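Long-range contacts in phosphorylated carbohydrates phosphatase TM_1254 (Thermotoga maritima msb8, PDB 3KBB), which removes phosphate from phosphorylated sugars such as erythrose 4-phosphate, fructose 6-phosphate and mannose 6-phosphate, using a divalent metal cation, with cobalt giving the highest activity: residues K159-E164 and R180-V185; S168-A173 and L195-V200. One frame throughout, in Å; residues are numbered along the deposited sequence.

Interaction 1: residues K159-E164 and R180-V185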
ATOM      1  N   LYS A 159      16.810  -2.257  15.188  1.00 22.49           N
ATOM      2  CA  LYS A 159      15.806  -1.935  16.210  1.00 22.27           C
ATOM      3  C   LYS A 159      14.430  -1.541  15.662  1.00 21.51           C
ATOM      4  O   LYS A 159      13.618  -0.951  16.395  1.00 21.81           O
ATOM      5  CB  LYS A 159      16.341  -0.905  17.190  1.00 23.88           C
ATOM      6  CG  LYS A 159      17.584  -1.418  17.951  1.00 24.54           C
ATOM      7  CD  LYS A 159      18.009  -0.378  18.986  1.00 28.99           C
ATOM      8  CE  LYS A 159      19.310  -0.764  19.677  0.50 29.49           C
ATOM      9  NZ  LYS A 159      19.627   0.303  20.678  0.50 30.99           N
ATOM     10  N   VAL A 160      14.154  -1.901  14.402  1.00 19.68           N
ATOM     11  CA  VAL A 160      12.822  -1.646  13.809  1.00 18.16           C
ATOM     12  C   VAL A 160      12.195  -2.954  13.337  1.00 17.96           C
ATOM     13  O   VAL A 160      12.900  -3.941  13.024  1.00 18.24           O
ATOM     14  CB  VAL A 160      12.855  -0.612  12.627  1.00 18.49           C
ATOM     15  CG1 VAL A 160      13.630   0.654  13.088  1.00 19.89           C
ATOM     16  CG2 VAL A 160      13.511  -1.220  11.397  1.00 19.39           C
ATOM     17  N   VAL A 161      10.881  -2.945  13.298  1.00 16.48           N
ATOM     18  CA  VAL A 161      10.113  -4.046  12.681  1.00 17.07           C
ATOM     19  C   VAL A 161       9.346  -3.424  11.507  1.00 16.42           C
ATOM     20  O   VAL A 161       8.848  -2.309  11.620  1.00 17.01           O
ATOM     21  CB  VAL A 161       9.084  -4.621  13.671  1.00 17.59           C
ATOM     22  CG1 VAL A 161       8.204  -5.688  12.968  1.00 18.89           C
ATOM     23  CG2 VAL A 161       9.794  -5.267  14.823  1.00 21.12           C
ATOM     24  N   VAL A 162       9.297  -4.117  10.362  1.00 16.17           N
ATOM     25  CA  VAL A 162       8.594  -3.591   9.183  1.00 15.63           C
ATOM     26  C   VAL A 162       7.466  -4.545   8.811  1.00 15.13           C
ATOM     27  O   VAL A 162       7.669  -5.760   8.888  1.00 16.09           O
ATOM     28  CB  VAL A 162       9.604  -3.518   7.985  1.00 15.74           C
ATOM     29  CG1 VAL A 162       8.877  -3.237   6.628  1.00 17.94           C
ATOM     30  CG2 VAL A 162      10.623  -2.412   8.216  1.00 15.19           C
ATOM     31  N   PHE A 163       6.324  -4.018   8.384  1.00 15.10           N
ATOM     32  CA  PHE A 163       5.209  -4.812   7.835  1.00 15.58           C
ATOM     33  C   PHE A 163       5.040  -4.406   6.383  1.00 15.40           C
ATOM     34  O   PHE A 163       4.661  -3.248   6.051  1.00 15.21           O
ATOM     35  CB  PHE A 163       3.930  -4.577   8.650  1.00 15.74           C
ATOM     36  CG  PHE A 163       4.022  -5.170  10.023  1.00 16.17           C
ATOM     37  CD1 PHE A 163       3.766  -6.538  10.207  1.00 14.60           C
ATOM     38  CD2 PHE A 163       4.481  -4.411  11.104  1.00 17.87           C
ATOM     39  CE1 PHE A 163       3.908  -7.110  11.459  1.00 18.09           C
ATOM     40  CE2 PHE A 163       4.655  -4.978  12.373  1.00 16.22           C
ATOM     41  CZ  PHE A 163       4.377  -6.351  12.550  1.00 18.83           C
ATOM     42  N   GLU A 164       5.349  -5.358   5.503  1.00 15.49           N
ATOM     43  CA  GLU A 164       5.419  -5.075   4.096  1.00 15.75           C
ATOM     44  C   GLU A 164       4.510  -6.029   3.339  1.00 17.91           C
ATOM     45  O   GLU A 164       4.169  -7.065   3.843  1.00 19.84           O
ATOM     46  CB  GLU A 164       6.854  -5.194   3.582  1.00 16.13           C
ATOM     47  CG  GLU A 164       7.517  -3.828   3.259  1.00 17.29           C
ATOM     48  CD  GLU A 164       6.875  -3.092   2.061  1.00 19.64           C
ATOM     49  OE1 GLU A 164       5.992  -3.655   1.403  1.00 17.92           O
ATOM     50  OE2 GLU A 164       7.248  -1.938   1.781  1.00 18.99           O
ATOM     51  N   ARG A 180      14.053  -7.614  10.553  1.00 18.72           N
ATOM     52  CA  ARG A 180      12.738  -8.021  11.030  1.00 18.61           C
ATOM     53  C   ARG A 180      11.608  -7.508  10.139  1.00 18.66           C
ATOM     54  O   ARG A 180      10.970  -6.480  10.460  1.00 18.06           O
ATOM     55  CB  ARG A 180      12.480  -7.635  12.484  1.00 19.01           C
ATOM     56  CG  ARG A 180      13.545  -8.086  13.471  1.00 21.46           C
ATOM     57  CD  ARG A 180      13.055  -7.801  14.889  1.00 26.44           C
ATOM     58  NE  ARG A 180      14.015  -8.291  15.874  1.00 29.30           N
ATOM     59  CZ  ARG A 180      13.812  -9.337  16.679  0.70 30.40           C
ATOM     60  NH1 ARG A 180      12.666 -10.031  16.631  0.70 25.42           N
ATOM     61  NH2 ARG A 180      14.770  -9.678  17.536  0.70 29.19           N
ATOM     62  N   ILE A 181      11.394  -8.204   9.022  1.00 16.33           N
ATOM     63  CA  ILE A 181      10.370  -7.826   8.033  1.00 16.38           C
ATOM     64  C   ILE A 181       9.285  -8.885   7.993  1.00 17.26           C
ATOM     65  O   ILE A 181       9.601 -10.070   7.766  1.00 16.64           O
ATOM     66  CB  ILE A 181      10.999  -7.714   6.624  1.00 15.17           C
ATOM     67  CG1 ILE A 181      12.146  -6.681   6.641  1.00 15.56           C
ATOM     68  CG2 ILE A 181       9.916  -7.321   5.566  1.00 15.64           C
ATOM     69  CD1 ILE A 181      13.047  -6.850   5.459  1.00 16.07           C
ATOM     70  N   TYR A 182       8.039  -8.501   8.261  1.00 16.21           N
ATOM     71  CA  TYR A 182       6.925  -9.437   8.190  1.00 17.26           C
ATOM     72  C   TYR A 182       6.207  -9.208   6.874  1.00 17.55           C
ATOM     73  O   TYR A 182       5.987  -8.052   6.466  1.00 16.24           O
ATOM     74  CB  TYR A 182       5.956  -9.231   9.354  1.00 17.63           C
ATOM     75  CG  TYR A 182       6.540  -9.736  10.659  1.00 18.40           C
ATOM     76  CD1 TYR A 182       6.260 -11.036  11.113  1.00 20.32           C
ATOM     77  CD2 TYR A 182       7.427  -8.955  11.393  1.00 20.12           C
ATOM     78  CE1 TYR A 182       6.834 -11.514  12.288  1.00 19.03           C
ATOM     79  CE2 TYR A 182       7.998  -9.404  12.574  1.00 17.89           C
ATOM     80  CZ  TYR A 182       7.723 -10.698  13.017  1.00 20.21           C
ATOM     81  OH  TYR A 182       8.266 -11.188  14.187  1.00 19.45           O
ATOM     82  N   GLY A 183       5.845 -10.289   6.196  1.00 17.59           N
ATOM     83  CA  GLY A 183       5.093 -10.163   4.969  1.00 17.91           C
ATOM     84  C   GLY A 183       3.607 -10.264   5.249  1.00 18.43           C
ATOM     85  O   GLY A 183       3.125 -11.259   5.796  1.00 20.34           O
ATOM     86  N   VAL A 184       2.865  -9.236   4.855  1.00 16.87           N
ATOM     87  CA  VAL A 184       1.426  -9.160   5.121  1.00 18.23           C
ATOM     88  C   VAL A 184       0.649  -9.693   3.934  1.00 19.32           C
ATOM     89  O   VAL A 184       0.858  -9.240   2.809  1.00 19.01           O
ATOM     90  CB  VAL A 184       0.984  -7.681   5.431  1.00 18.61           C
ATOM     91  CG1 VAL A 184      -0.554  -7.651   5.653  1.00 19.41           C
ATOM     92  CG2 VAL A 184       1.694  -7.234   6.687  1.00 18.00           C
ATOM     93  N   VAL A 185      -0.220 -10.679   4.182  1.00 20.42           N
ATOM     94  CA  VAL A 185      -0.870 -11.392   3.083  1.00 23.22           C
ATOM     95  C   VAL A 185      -2.369 -11.312   3.227  1.00 25.62           C
ATOM     96  O   VAL A 185      -2.888 -11.012   4.295  1.00 25.89           O
ATOM     97  CB  VAL A 185      -0.432 -12.888   3.069  1.00 23.34           C
ATOM     98  CG1 VAL A 185       1.020 -13.015   2.724  1.00 24.88           C
ATOM     99  CG2 VAL A 185      -0.720 -13.521   4.391  1.00 23.10           C
TER
HETATM  100  O   HOH W   1      15.240  -5.358  12.170  1.00 18.63           O
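Phe163 and Tyr182 sit as neighbours on one face of the sheet. CG stands beside the backbone N in both, which sends the two side chains off alongside each other; their planes lie 21° apart. They are slid so far, with centroids 5.4 Å apart, that they barely overlap, and Phe163 mainly meets the root of the tyrosine: its CD1 lies 3.6 Å from Tyr182 CB. At the edge of the tyrosine ring, near its plane, Val161 CG1 touches Tyr182 CD2 at 3.7 Å; this methyl is anti to the backbone N (chi1 175°). Val184 CG2 closes on the edge of the phenylalanine ring, and Phe6, Ile208 and Leu212 pack against Phe163 as well. With the Phe163 ring cut back to an alanine, Tyr182 CB and Val184 CG2 would probably face a gap, and the tyrosine ring would lose its neighbour.

Four backbone hydrogen bonds lace the strands, among them Tyr182 N to Val162 O at 2.8 Å and Val184 N to Glu164 O at 2.7 Å. Where the ladder starts, a water bridges Val160 O and Arg180 N. On the face shared with Val162 and Ile181, the bent Glu164 chain leads away, its OE2 forming a salt bridge with Lys140 NZ and a hydrogen bond with Tyr146 OH, close to the probable nucleophile Asp7. Two parallel strands joined through helix 167-175 form a beta-alpha-beta unit of the Rossmann-like HAD core.

Interaction 2: residues S168-A173 and L195-V200. With SO4 (sulfate ion), chain E.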
ATOM      1  N   SER A 168       8.954  -6.194  -3.875  1.00 17.81           N
ATOM      2  CA  SER A 168       9.835  -5.029  -4.000  1.00 19.02           C
ATOM      3  C   SER A 168       9.968  -4.270  -2.692  1.00 17.39           C
ATOM      4  O   SER A 168      11.060  -3.780  -2.390  1.00 17.92           O
ATOM      5  CB  SER A 168       9.345  -4.102  -5.108  1.00 19.21           C
ATOM      6  OG  SER A 168       9.630  -4.766  -6.333  1.00 25.86           O
ATOM      7  N   GLY A 169       8.895  -4.248  -1.908  1.00 18.04           N
ATOM      8  CA  GLY A 169       8.915  -3.596  -0.548  1.00 16.22           C
ATOM      9  C   GLY A 169       9.839  -4.351   0.421  1.00 16.48           C
ATOM     10  O   GLY A 169      10.683  -3.789   1.140  1.00 16.33           O
ATOM     11  N   VAL A 170       9.689  -5.665   0.438  1.00 14.44           N
ATOM     12  CA  VAL A 170      10.569  -6.481   1.284  1.00 14.94           C
ATOM     13  C   VAL A 170      12.012  -6.353   0.866  1.00 15.33           C
ATOM     14  O   VAL A 170      12.891  -6.196   1.698  1.00 15.39           O
ATOM     15  CB  VAL A 170      10.096  -7.958   1.286  1.00 14.24           C
ATOM     16  CG1 VAL A 170      11.130  -8.841   2.026  1.00 15.92           C
ATOM     17  CG2 VAL A 170       8.689  -8.067   1.925  1.00 15.49           C
ATOM     18  N   GLU A 171      12.276  -6.398  -0.441  1.00 14.74           N
ATOM     19  CA  GLU A 171      13.633  -6.213  -0.917  1.00 16.10           C
ATOM     20  C   GLU A 171      14.224  -4.876  -0.474  1.00 15.34           C
ATOM     21  O   GLU A 171      15.387  -4.818  -0.046  1.00 16.24           O
ATOM     22  CB  GLU A 171      13.689  -6.309  -2.447  1.00 16.28           C
ATOM     23  CG  GLU A 171      13.458  -7.749  -2.949  1.00 20.01           C
ATOM     24  CD  GLU A 171      13.356  -7.847  -4.477  1.00 21.75           C
ATOM     25  OE1 GLU A 171      13.317  -6.797  -5.155  1.00 24.94           O
ATOM     26  OE2 GLU A 171      13.267  -8.995  -4.992  1.00 27.01           O
ATOM     27  N   ALA A 172      13.414  -3.819  -0.562  1.00 14.80           N
ATOM     28  CA  ALA A 172      13.883  -2.483  -0.224  1.00 15.12           C
ATOM     29  C   ALA A 172      14.261  -2.385   1.276  1.00 13.65           C
ATOM     30  O   ALA A 172      15.365  -1.877   1.629  1.00 14.20           O
ATOM     31  CB  ALA A 172      12.822  -1.450  -0.590  1.00 16.41           C
ATOM     32  N   ALA A 173      13.387  -2.905   2.133  1.00 14.39           N
ATOM     33  CA  ALA A 173      13.661  -2.841   3.568  1.00 15.19           C
ATOM     34  C   ALA A 173      14.894  -3.691   3.896  1.00 15.23           C
ATOM     35  O   ALA A 173      15.759  -3.262   4.647  1.00 16.87           O
ATOM     36  CB  ALA A 173      12.469  -3.308   4.398  1.00 16.53           C
ATOM     37  N   LEU A 195       8.415 -14.282   1.355  1.00 17.94           N
ATOM     38  CA  LEU A 195       9.381 -15.066   2.119  1.00 18.31           C
ATOM     39  C   LEU A 195      10.679 -15.191   1.339  1.00 19.40           C
ATOM     40  O   LEU A 195      11.790 -15.071   1.901  1.00 19.76           O
ATOM     41  CB  LEU A 195       8.765 -16.454   2.413  1.00 17.38           C
ATOM     42  CG  LEU A 195       7.639 -16.509   3.459  1.00 19.15           C
ATOM     43  CD1 LEU A 195       7.175 -17.963   3.615  1.00 22.81           C
ATOM     44  CD2 LEU A 195       8.078 -15.953   4.773  1.00 19.92           C
ATOM     45  N   GLU A 196      10.569 -15.432   0.037  1.00 19.92           N
ATOM     46  CA  GLU A 196      11.789 -15.551  -0.762  1.00 22.19           C
ATOM     47  C   GLU A 196      12.594 -14.266  -0.774  1.00 21.82           C
ATOM     48  O   GLU A 196      13.815 -14.314  -0.819  1.00 24.18           O
ATOM     49  CB  GLU A 196      11.492 -16.039  -2.183  1.00 22.65           C
ATOM     50  CG  GLU A 196      10.705 -17.403  -2.276  0.70 27.82           C
ATOM     51  CD  GLU A 196      11.058 -18.505  -1.225  0.70 32.46           C
ATOM     52  OE1 GLU A 196      12.184 -19.068  -1.251  0.70 32.91           O
ATOM     53  OE2 GLU A 196      10.158 -18.847  -0.403  0.70 33.38           O
ATOM     54  N   ALA A 197      11.911 -13.116  -0.704  1.00 22.01           N
ATOM     55  CA  ALA A 197      12.604 -11.820  -0.631  1.00 21.55           C
ATOM     56  C   ALA A 197      13.228 -11.514   0.740  1.00 22.21           C
ATOM     57  O   ALA A 197      13.963 -10.513   0.876  1.00 22.18           O
ATOM     58  CB  ALA A 197      11.652 -10.676  -1.059  1.00 21.35           C
ATOM     59  N   GLY A 198      12.904 -12.321   1.756  1.00 20.53           N
ATOM     60  CA  GLY A 198      13.517 -12.148   3.065  1.00 20.52           C
ATOM     61  C   GLY A 198      12.583 -11.889   4.217  1.00 19.13           C
ATOM     62  O   GLY A 198      13.044 -11.721   5.368  1.00 19.21           O
ATOM     63  N   ALA A 199      11.277 -11.920   3.961  1.00 18.12           N
ATOM     64  CA  ALA A 199      10.344 -11.775   5.092  1.00 17.08           C
ATOM     65  C   ALA A 199      10.559 -12.949   6.086  1.00 18.64           C
ATOM     66  O   ALA A 199      10.847 -14.100   5.672  1.00 18.23           O
ATOM     67  CB  ALA A 199       8.913 -11.726   4.625  1.00 17.79           C
ATOM     68  N   VAL A 200      10.438 -12.655   7.373  1.00 17.77           N
ATOM     69  CA  VAL A 200      10.748 -13.660   8.412  1.00 19.46           C
ATOM     70  C   VAL A 200       9.523 -14.502   8.798  1.00 18.81           C
ATOM     71  O   VAL A 200       9.648 -15.539   9.466  1.00 19.02           O
ATOM     72  CB  VAL A 200      11.332 -13.023   9.703  1.00 19.51           C
ATOM     73  CG1 VAL A 200      12.657 -12.286   9.377  1.00 19.52           C
ATOM     74  CG2 VAL A 200      10.278 -12.134  10.431  1.00 19.69           C
TER
HETATM   75  S   SO4 E 227       6.432  -5.992  -6.802  0.60 37.54           S
HETATM   76  O1  SO4 E 227       6.318  -4.579  -7.188  0.60 38.16           O
HETATM   77  O2  SO4 E 227       6.830  -6.056  -5.436  0.60 28.12           O
HETATM   78  O3  SO4 E 227       5.113  -6.651  -6.882  0.60 36.25           O
HETATM   79  O4  SO4 E 227       7.411  -6.664  -7.666  0.60 37.76           O
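Val170 reaches across from helix 167-175 to the C-terminal end of helix 192-196 and the turn there, and one of its methyls does nearly all the touching. CG1, anti to the backbone N (chi1 173°), comes within 3.6 Å of Ala197 CB. The same atom lies 3.5 Å from Ala197 O and also approaches Ala199 N. A single methyl thus rests against both the alanine side chain and the backbone that turns away after it. Ala197 directs its own CB at the helix, where it also meets Glu171: the aliphatic CG of that residue lies 3.9 Å from Ala197 CB, while the chain runs on extended beyond CG.

The turn is a Schellman motif. Gly198 has positive phi (121°), and its N bonds back to Leu195 O at 3.0 Å; a side chain at these backbone angles would jam against the carbonyl O of Ala197, which calls for glycine. Apolar contacts carry the join between helix and turn, and Val170 also touches Ile181 of the sheet. Near the start of helix 167-175, Ser168 N donates a nearly straight bond to O2 of a sulfate ion at 2.6 Å, with weaker, unsettled approaches from Ser168 OG; the ion probably comes from the crystallisation liquor.

Interactions 1 and 2 lie about 9 Å apart, centre to centre, and their segments alternate along the chain: strand 160-164, helix 167-175, strand 181-184, then the end of helix 192-196 and its turn. The helix that connects the two strands of interaction 1 is the one that interaction 2 fastens to the later turn. Ile181 belongs to both neighbourhoods, since its side chain packs on Val170 and its O probably accepts a hydrogen bond from Val200 N, just before edge strand 201-203. Glu164 OE2 packs against Gly169 CA. Together the contacts tie strands, crossover helix and following turn into one side of the HAD core; Glu164, at the end of strand 160-164, is the part that comes up to the probable nucleophile Asp7.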